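Local coordinates for proton-dependent oligopeptide transporter family protein (Xanthomonas campestris, PDB 6EI3), which probably imports small peptides across the bacterial membrane, coupled to proton movement, as a POT-family member of the major facilitator superfamily caught in an auto-inhibited state, at residues Y19-I24 with W170-P175; I85-H90 with I177-A182. All coordinates share one frame; numbering follows the deposited sequence.

Contact 1: Y19-I24 with W170-P175; sequences YGMRNI and WAFGIP. With 78M ((2S)-2,3-dihydroxypropyl(7Z)-pentadec-7-enoate), chain D.
Ile24 CD1 sits over one face of the Phe172 ring, 3.7 Å from the ring centroid and 18° off its normal, in a CH-pi contact displaced toward the rim beside CE1. With CG1 flanked by its own N and C (chi1 56°), the ethyl arm of Ile24 runs across to helix 168-188, its methyl also meeting Ala171 CB at 3.6 Å. Ile24 and Phe172 pass alongside one another, pointing opposite ways. Met21 reaches the same ring obliquely: its chain bends at chi2 and chi3, bringing CE to 4.2 Å from Phe172 CE1. One turn further on, the Pro175 ring lies against bare backbone at Gly20, and Pro175 CG approaches Met21 N at 3.8 Å; the CA atoms of Gly20 and Pro175 are 5.9 Å apart. On the far side of helix 168-188, the Trp170 indole lays one face on the lipid chain at 78M C3, while NE1 donates a hydrogen bond to 78M O21 (2.9 Å, 153°). Phe28 and Phe103 add edge-to-face partners to Phe172. No hydrogen bond joins the two segments, so they are held by apolar packing in a buried seam, and the polar link to lipid is made by Trp170 facing outward.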
loop_
_atom_site.group_PDB
_atom_site.type_symbol
_atom_site.label_atom_id
_atom_site.label_comp_id
_atom_site.label_asym_id
_atom_site.label_seq_id
_atom_site.Cartn_x
_atom_site.Cartn_y
_atom_site.Cartn_z
ATOM N N TYR A 19 11.528 1.005 -5.828
ATOM C CA TYR A 19 11.753 -0.372 -5.388
ATOM C C TYR A 19 13.196 -0.610 -4.982
ATOM O O TYR A 19 13.449 -1.336 -4.027
ATOM C CB TYR A 19 11.302 -1.359 -6.473
ATOM C CG TYR A 19 9.793 -1.453 -6.558
ATOM C CD1 TYR A 19 9.056 -2.050 -5.540
ATOM C CD2 TYR A 19 9.101 -0.930 -7.644
ATOM C CE1 TYR A 19 7.663 -2.134 -5.608
ATOM C CE2 TYR A 19 7.711 -1.017 -7.731
ATOM C CZ TYR A 19 6.995 -1.619 -6.706
ATOM O OH TYR A 19 5.628 -1.724 -6.780
ATOM N N GLY A 20 14.110 0.022 -5.718
ATOM C CA GLY A 20 15.547 -0.028 -5.478
ATOM C C GLY A 20 15.895 0.473 -4.097
ATOM O O GLY A 20 16.560 -0.245 -3.352
ATOM N N MET A 21 15.396 1.659 -3.703
ATOM C CA MET A 21 15.696 2.141 -2.351
ATOM C C MET A 21 14.898 1.382 -1.259
ATOM O O MET A 21 15.468 1.007 -0.239
ATOM C CB MET A 21 15.579 3.687 -2.223
ATOM C CG MET A 21 14.183 4.262 -1.990
ATOM S SD MET A 21 13.479 4.153 -0.303
ATOM C CE MET A 21 14.870 4.419 0.662
ATOM N N ARG A 22 13.605 1.125 -1.487
ATOM C CA ARG A 22 12.736 0.480 -0.493
ATOM C C ARG A 22 13.182 -0.945 -0.098
ATOM O O ARG A 22 13.184 -1.279 1.096
ATOM C CB ARG A 22 11.292 0.501 -0.992
ATOM C CG ARG A 22 10.222 0.415 0.104
ATOM C CD ARG A 22 9.846 -0.991 0.529
ATOM N NE ARG A 22 9.631 -1.940 -0.572
ATOM C CZ ARG A 22 8.457 -2.183 -1.150
ATOM N NH1 ARG A 22 7.374 -1.505 -0.786
ATOM N NH2 ARG A 22 8.358 -3.096 -2.102
ATOM N N ASN A 23 13.587 -1.753 -1.099
ATOM C CA ASN A 23 13.966 -3.162 -0.969
ATOM C C ASN A 23 15.367 -3.383 -0.368
ATOM O O ASN A 23 15.676 -4.514 -0.010
ATOM C CB ASN A 23 13.783 -3.915 -2.330
ATOM C CG ASN A 23 12.327 -3.960 -2.770
ATOM O OD1 ASN A 23 11.442 -3.379 -2.138
ATOM N ND2 ASN A 23 12.037 -4.606 -3.881
ATOM N N ILE A 24 16.176 -2.317 -0.168
ATOM C CA ILE A 24 17.467 -2.458 0.533
ATOM C C ILE A 24 17.440 -1.739 1.878
ATOM O O ILE A 24 18.405 -1.832 2.631
ATOM C CB ILE A 24 18.719 -2.020 -0.281
ATOM C CG1 ILE A 24 18.614 -0.562 -0.773
ATOM C CG2 ILE A 24 19.003 -2.974 -1.397
ATOM C CD1 ILE A 24 19.918 0.227 -0.753
ATOM N N TRP A 170 26.638 3.949 -3.141
ATOM C CA TRP A 170 26.342 3.434 -4.473
ATOM C C TRP A 170 24.935 2.884 -4.523
ATOM O O TRP A 170 24.203 3.176 -5.467
ATOM C CB TRP A 170 27.367 2.378 -4.920
ATOM C CG TRP A 170 28.717 2.969 -5.207
ATOM C CD1 TRP A 170 29.731 3.162 -4.319
ATOM C CD2 TRP A 170 29.168 3.519 -6.456
ATOM N NE1 TRP A 170 30.799 3.761 -4.943
ATOM C CE2 TRP A 170 30.472 4.016 -6.249
ATOM C CE3 TRP A 170 28.600 3.624 -7.738
ATOM C CZ2 TRP A 170 31.226 4.602 -7.276
ATOM C CZ3 TRP A 170 29.345 4.205 -8.757
ATOM C CH2 TRP A 170 30.633 4.706 -8.518
ATOM N N ALA A 171 24.537 2.121 -3.494
ATOM C CA ALA A 171 23.221 1.490 -3.452
ATOM C C ALA A 171 22.062 2.507 -3.374
ATOM O O ALA A 171 21.026 2.291 -4.017
ATOM C CB ALA A 171 23.161 0.516 -2.308
ATOM N N PHE A 172 22.238 3.613 -2.628
ATOM C CA PHE A 172 21.201 4.645 -2.568
ATOM C C PHE A 172 21.441 5.671 -3.696
ATOM O O PHE A 172 20.480 6.256 -4.203
ATOM C CB PHE A 172 21.107 5.315 -1.171
ATOM C CG PHE A 172 20.617 4.399 -0.065
ATOM C CD1 PHE A 172 19.289 3.977 -0.022
ATOM C CD2 PHE A 172 21.485 3.942 0.921
ATOM C CE1 PHE A 172 18.827 3.146 1.010
ATOM C CE2 PHE A 172 21.024 3.104 1.951
ATOM C CZ PHE A 172 19.697 2.704 1.983
ATOM N N GLY A 173 22.708 5.834 -4.108
ATOM C CA GLY A 173 23.074 6.734 -5.206
ATOM C C GLY A 173 22.451 6.398 -6.550
ATOM O O GLY A 173 21.987 7.304 -7.234
ATOM N N ILE A 174 22.410 5.099 -6.936
ATOM C CA ILE A 174 21.796 4.639 -8.196
ATOM C C ILE A 174 20.284 5.023 -8.238
ATOM O O ILE A 174 19.922 5.762 -9.146
ATOM C CB ILE A 174 22.076 3.136 -8.513
ATOM C CG1 ILE A 174 23.588 2.895 -8.770
ATOM C CG2 ILE A 174 21.193 2.629 -9.691
ATOM C CD1 ILE A 174 24.068 1.434 -8.534
ATOM N N PRO A 175 19.409 4.609 -7.272
ATOM C CA PRO A 175 18.006 5.070 -7.301
ATOM C C PRO A 175 17.875 6.600 -7.289
ATOM O O PRO A 175 16.958 7.130 -7.899
ATOM C CB PRO A 175 17.394 4.453 -6.019
ATOM C CG PRO A 175 18.234 3.258 -5.734
ATOM C CD PRO A 175 19.630 3.692 -6.129
HETATM O O21 78M D . 33.363 3.486 -3.605
HETATM C C20 78M D . 33.502 4.881 -3.383
HETATM C C18 78M D . 32.722 5.332 -2.168
HETATM O O19 78M D . 31.550 4.528 -1.989
HETATM C C17 78M D . 32.334 6.793 -2.229
HETATM O O2 78M D . 31.606 6.937 -3.473
HETATM C C1 78M D . 30.625 7.843 -3.545
HETATM O O1 78M D . 30.188 8.449 -2.600
HETATM C C2 78M D . 30.176 8.029 -4.962
HETATM C C3 78M D . 28.806 7.444 -5.262
HETATM C C4 78M D . 28.434 7.661 -6.713
HETATM C C5 78M D . 27.051 7.209 -7.122
HETATM C C6 78M D . 26.757 7.535 -8.581
HETATM C C7 78M D . 25.423 7.039 -9.047
HETATM C C8 78M D . 25.144 6.443 -10.195
HETATM C C9 78M D . 26.094 6.095 -11.299
HETATM C C10 78M D . 26.121 4.592 -11.593
HETATM C C11 78M D . 25.356 4.169 -12.842
HETATM C C12 78M D . 23.834 4.306 -12.769
HETATM C C13 78M D . 23.123 3.922 -14.063
HETATM C C15 78M D . 21.284 5.602 -14.479
HETATM C C14 78M D . 21.631 4.182 -14.084
#

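Contact 2: I85-H90 with I177-A182; sequences IYCAGH and ILMFIA. With 78M ((2S)-2,3-dihydroxypropyl(7Z)-pentadec-7-enoate), chain D.
Met179 and Tyr86 make the aromatic part of this contact. The thioether lies flat over one face of the phenol ring: Met179 SD stands 3.7 Å from the Tyr86 ring centroid and 11° off the normal, a Met-aromatic contact. Met179 CE adds a CH-pi contact on that face, with its closest approach, 3.5 Å, at Tyr86 CD2. The methionine chain leaves its helix with CG anti to the backbone N (chi1 -164°), then bends at chi2 and chi3, which turns the sulfur and methyl across the ring at about a right angle to the tyrosine side chain.

Plain van der Waals packing completes the interface. The His90 imidazole meets the root of the same methionine obliquely, with CD2 3.7 Å from Met179 CB, so Tyr86 and His90, both from helix 62-95, line the methionine side chain, Tyr86 at SD and CE and His90 at CB and CG. Cys87 SG rests on the backbone of the opposing helix, 3.8 Å from Phe180 CA.

The polar end of the tyrosine is used away from this pair, as Tyr86 OH hydrogen-bonds Glu14 of helix 4-22. This 78M lies along a different face of helix 168-188, where Ile177 CG1 is 3.6 Å from 78M C7, and Leu178 and Ile181 touch the end of the acyl chain; the side chain of Phe180 lies about 4 Å from another bound 78M.

The axes of segments 85-90 and 177-182 run antiparallel, with a closest approach of 9.2 Å and a crossing angle of -163°, a near-aligned pairing of transmembrane helices such as occurs within the helical bundles of the major facilitator fold.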
loop_
_atom_site.group_PDB
_atom_site.type_symbol
_atom_site.label_atom_id
_atom_site.label_comp_id
_atom_site.label_asym_id
_atom_site.label_seq_id
_atom_site.Cartn_x
_atom_site.Cartn_y
_atom_site.Cartn_z
ATOM N N ILE A 85 10.970 17.389 -4.608
ATOM C CA ILE A 85 11.068 17.100 -3.170
ATOM C C ILE A 85 11.618 15.667 -3.030
ATOM O O ILE A 85 12.524 15.413 -2.239
ATOM C CB ILE A 85 9.694 17.311 -2.456
ATOM C CG1 ILE A 85 9.366 18.841 -2.360
ATOM C CG2 ILE A 85 9.695 16.679 -1.055
ATOM C CD1 ILE A 85 7.923 19.222 -1.988
ATOM N N TYR A 86 11.084 14.758 -3.860
ATOM C CA TYR A 86 11.416 13.348 -3.960
ATOM C C TYR A 86 12.933 13.222 -4.215
ATOM O O TYR A 86 13.610 12.473 -3.502
ATOM C CB TYR A 86 10.564 12.779 -5.100
ATOM C CG TYR A 86 10.313 11.290 -5.181
ATOM C CD1 TYR A 86 11.183 10.377 -4.580
ATOM C CD2 TYR A 86 9.284 10.785 -5.967
ATOM C CE1 TYR A 86 11.020 9.003 -4.756
ATOM C CE2 TYR A 86 9.135 9.420 -6.180
ATOM C CZ TYR A 86 9.991 8.529 -5.553
ATOM O OH TYR A 86 9.798 7.187 -5.752
ATOM N N CYS A 87 13.463 13.998 -5.203
ATOM C CA CYS A 87 14.884 14.089 -5.555
ATOM C C CYS A 87 15.701 14.578 -4.346
ATOM O O CYS A 87 16.748 14.011 -4.056
ATOM C CB CYS A 87 15.081 15.016 -6.756
ATOM S SG CYS A 87 14.594 14.295 -8.345
ATOM N N ALA A 88 15.223 15.629 -3.656
ATOM C CA ALA A 88 15.870 16.204 -2.469
ATOM C C ALA A 88 16.004 15.160 -1.342
ATOM O O ALA A 88 17.019 15.154 -0.647
ATOM C CB ALA A 88 15.097 17.418 -1.989
ATOM N N GLY A 89 15.011 14.262 -1.224
ATOM C CA GLY A 89 15.018 13.165 -0.265
ATOM C C GLY A 89 16.113 12.166 -0.569
ATOM O O GLY A 89 16.857 11.757 0.336
ATOM N N HIS A 90 16.241 11.796 -1.865
ATOM C CA HIS A 90 17.298 10.899 -2.344
ATOM C C HIS A 90 18.675 11.509 -2.097
ATOM O O HIS A 90 19.562 10.794 -1.651
ATOM C CB HIS A 90 17.123 10.550 -3.815
ATOM C CG HIS A 90 16.175 9.429 -4.056
ATOM N ND1 HIS A 90 16.505 8.126 -3.736
ATOM C CD2 HIS A 90 14.954 9.443 -4.633
ATOM C CE1 HIS A 90 15.465 7.394 -4.085
ATOM N NE2 HIS A 90 14.503 8.147 -4.633
ATOM N N ILE A 177 19.959 8.860 -8.712
ATOM C CA ILE A 177 20.237 9.330 -10.094
ATOM C C ILE A 177 19.058 9.037 -11.035
ATOM O O ILE A 177 18.661 9.894 -11.824
ATOM C CB ILE A 177 21.596 8.775 -10.618
ATOM C CG1 ILE A 177 22.793 9.419 -9.854
ATOM C CG2 ILE A 177 21.757 8.930 -12.144
ATOM C CD1 ILE A 177 23.049 11.039 -10.063
ATOM N N LEU A 178 18.460 7.855 -10.900
ATOM C CA LEU A 178 17.303 7.460 -11.694
ATOM C C LEU A 178 16.104 8.352 -11.449
ATOM O O LEU A 178 15.358 8.612 -12.386
ATOM C CB LEU A 178 16.951 5.982 -11.474
ATOM C CG LEU A 178 17.854 5.010 -12.235
ATOM C CD1 LEU A 178 17.675 3.628 -11.708
ATOM C CD2 LEU A 178 17.545 5.028 -13.734
ATOM N N MET A 179 15.934 8.835 -10.209
ATOM C CA MET A 179 14.849 9.744 -9.840
ATOM C C MET A 179 15.125 11.115 -10.441
ATOM O O MET A 179 14.199 11.773 -10.909
ATOM C CB MET A 179 14.695 9.827 -8.303
ATOM C CG MET A 179 13.375 10.430 -7.859
ATOM S SD MET A 179 11.913 9.640 -8.626
ATOM C CE MET A 179 10.979 11.106 -9.069
ATOM N N PHE A 180 16.400 11.550 -10.443
ATOM C CA PHE A 180 16.766 12.810 -11.080
ATOM C C PHE A 180 16.421 12.704 -12.576
ATOM O O PHE A 180 15.822 13.621 -13.135
ATOM C CB PHE A 180 18.262 13.151 -10.884
ATOM C CG PHE A 180 18.704 14.259 -11.816
ATOM C CD1 PHE A 180 18.472 15.592 -11.497
ATOM C CD2 PHE A 180 19.284 13.966 -13.047
ATOM C CE1 PHE A 180 18.853 16.615 -12.378
ATOM C CE2 PHE A 180 19.624 14.989 -13.940
ATOM C CZ PHE A 180 19.412 16.303 -13.595
ATOM N N ILE A 181 16.774 11.564 -13.202
ATOM C CA ILE A 181 16.497 11.310 -14.623
ATOM C C ILE A 181 14.997 11.238 -14.865
ATOM O O ILE A 181 14.548 11.753 -15.885
ATOM C CB ILE A 181 17.223 10.035 -15.142
ATOM C CG1 ILE A 181 18.769 10.251 -15.187
ATOM C CG2 ILE A 181 16.662 9.613 -16.528
ATOM C CD1 ILE A 181 19.598 8.946 -15.363
ATOM N N ALA A 182 14.226 10.585 -13.948
ATOM C CA ALA A 182 12.765 10.490 -14.061
ATOM C C ALA A 182 12.144 11.886 -14.107
ATOM O O ALA A 182 11.276 12.142 -14.947
ATOM C CB ALA A 182 12.186 9.720 -12.869
HETATM O O21 78M D . 33.363 3.486 -3.605
HETATM C C20 78M D . 33.502 4.881 -3.383
HETATM C C18 78M D . 32.722 5.332 -2.168
HETATM O O19 78M D . 31.550 4.528 -1.989
HETATM C C17 78M D . 32.334 6.793 -2.229
HETATM O O2 78M D . 31.606 6.937 -3.473
HETATM C C1 78M D . 30.625 7.843 -3.545
HETATM O O1 78M D . 30.188 8.449 -2.600
HETATM C C2 78M D . 30.176 8.029 -4.962
HETATM C C3 78M D . 28.806 7.444 -5.262
HETATM C C4 78M D . 28.434 7.661 -6.713
HETATM C C5 78M D . 27.051 7.209 -7.122
HETATM C C6 78M D . 26.757 7.535 -8.581
HETATM C C7 78M D . 25.423 7.039 -9.047
HETATM C C8 78M D . 25.144 6.443 -10.195
HETATM C C9 78M D . 26.094 6.095 -11.299
HETATM C C10 78M D . 26.121 4.592 -11.593
HETATM C C11 78M D . 25.356 4.169 -12.842
HETATM C C12 78M D . 23.834 4.306 -12.769
HETATM C C13 78M D . 23.123 3.922 -14.063
HETATM C C15 78M D . 21.284 5.602 -14.479
HETATM C C14 78M D . 21.631 4.182 -14.084
#

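How the contacts relate
Contacts 1 and 2 are successive sites on helix 168-188, their centres about 11 Å apart: residues 170-175 pack against 19-24, and residues 177-182, further along, against 85-90. They meet at His90, whose CE1 is 4.0 Å from Met21 CG and 4.0 Å from Pro175 CB. Helices 4-22, 62-95 and 168-188 thus converge there. A single 78M molecule touches both contacts, with its glycerol head at Trp170 and its acyl chain passing Gly173 and Ile177 toward Leu178 and Ile181. Both contacts lie on the same side of the chain's centre, about 19 and 21 Å from it, and both lie beside a surface on which 78M is bound in the crystal.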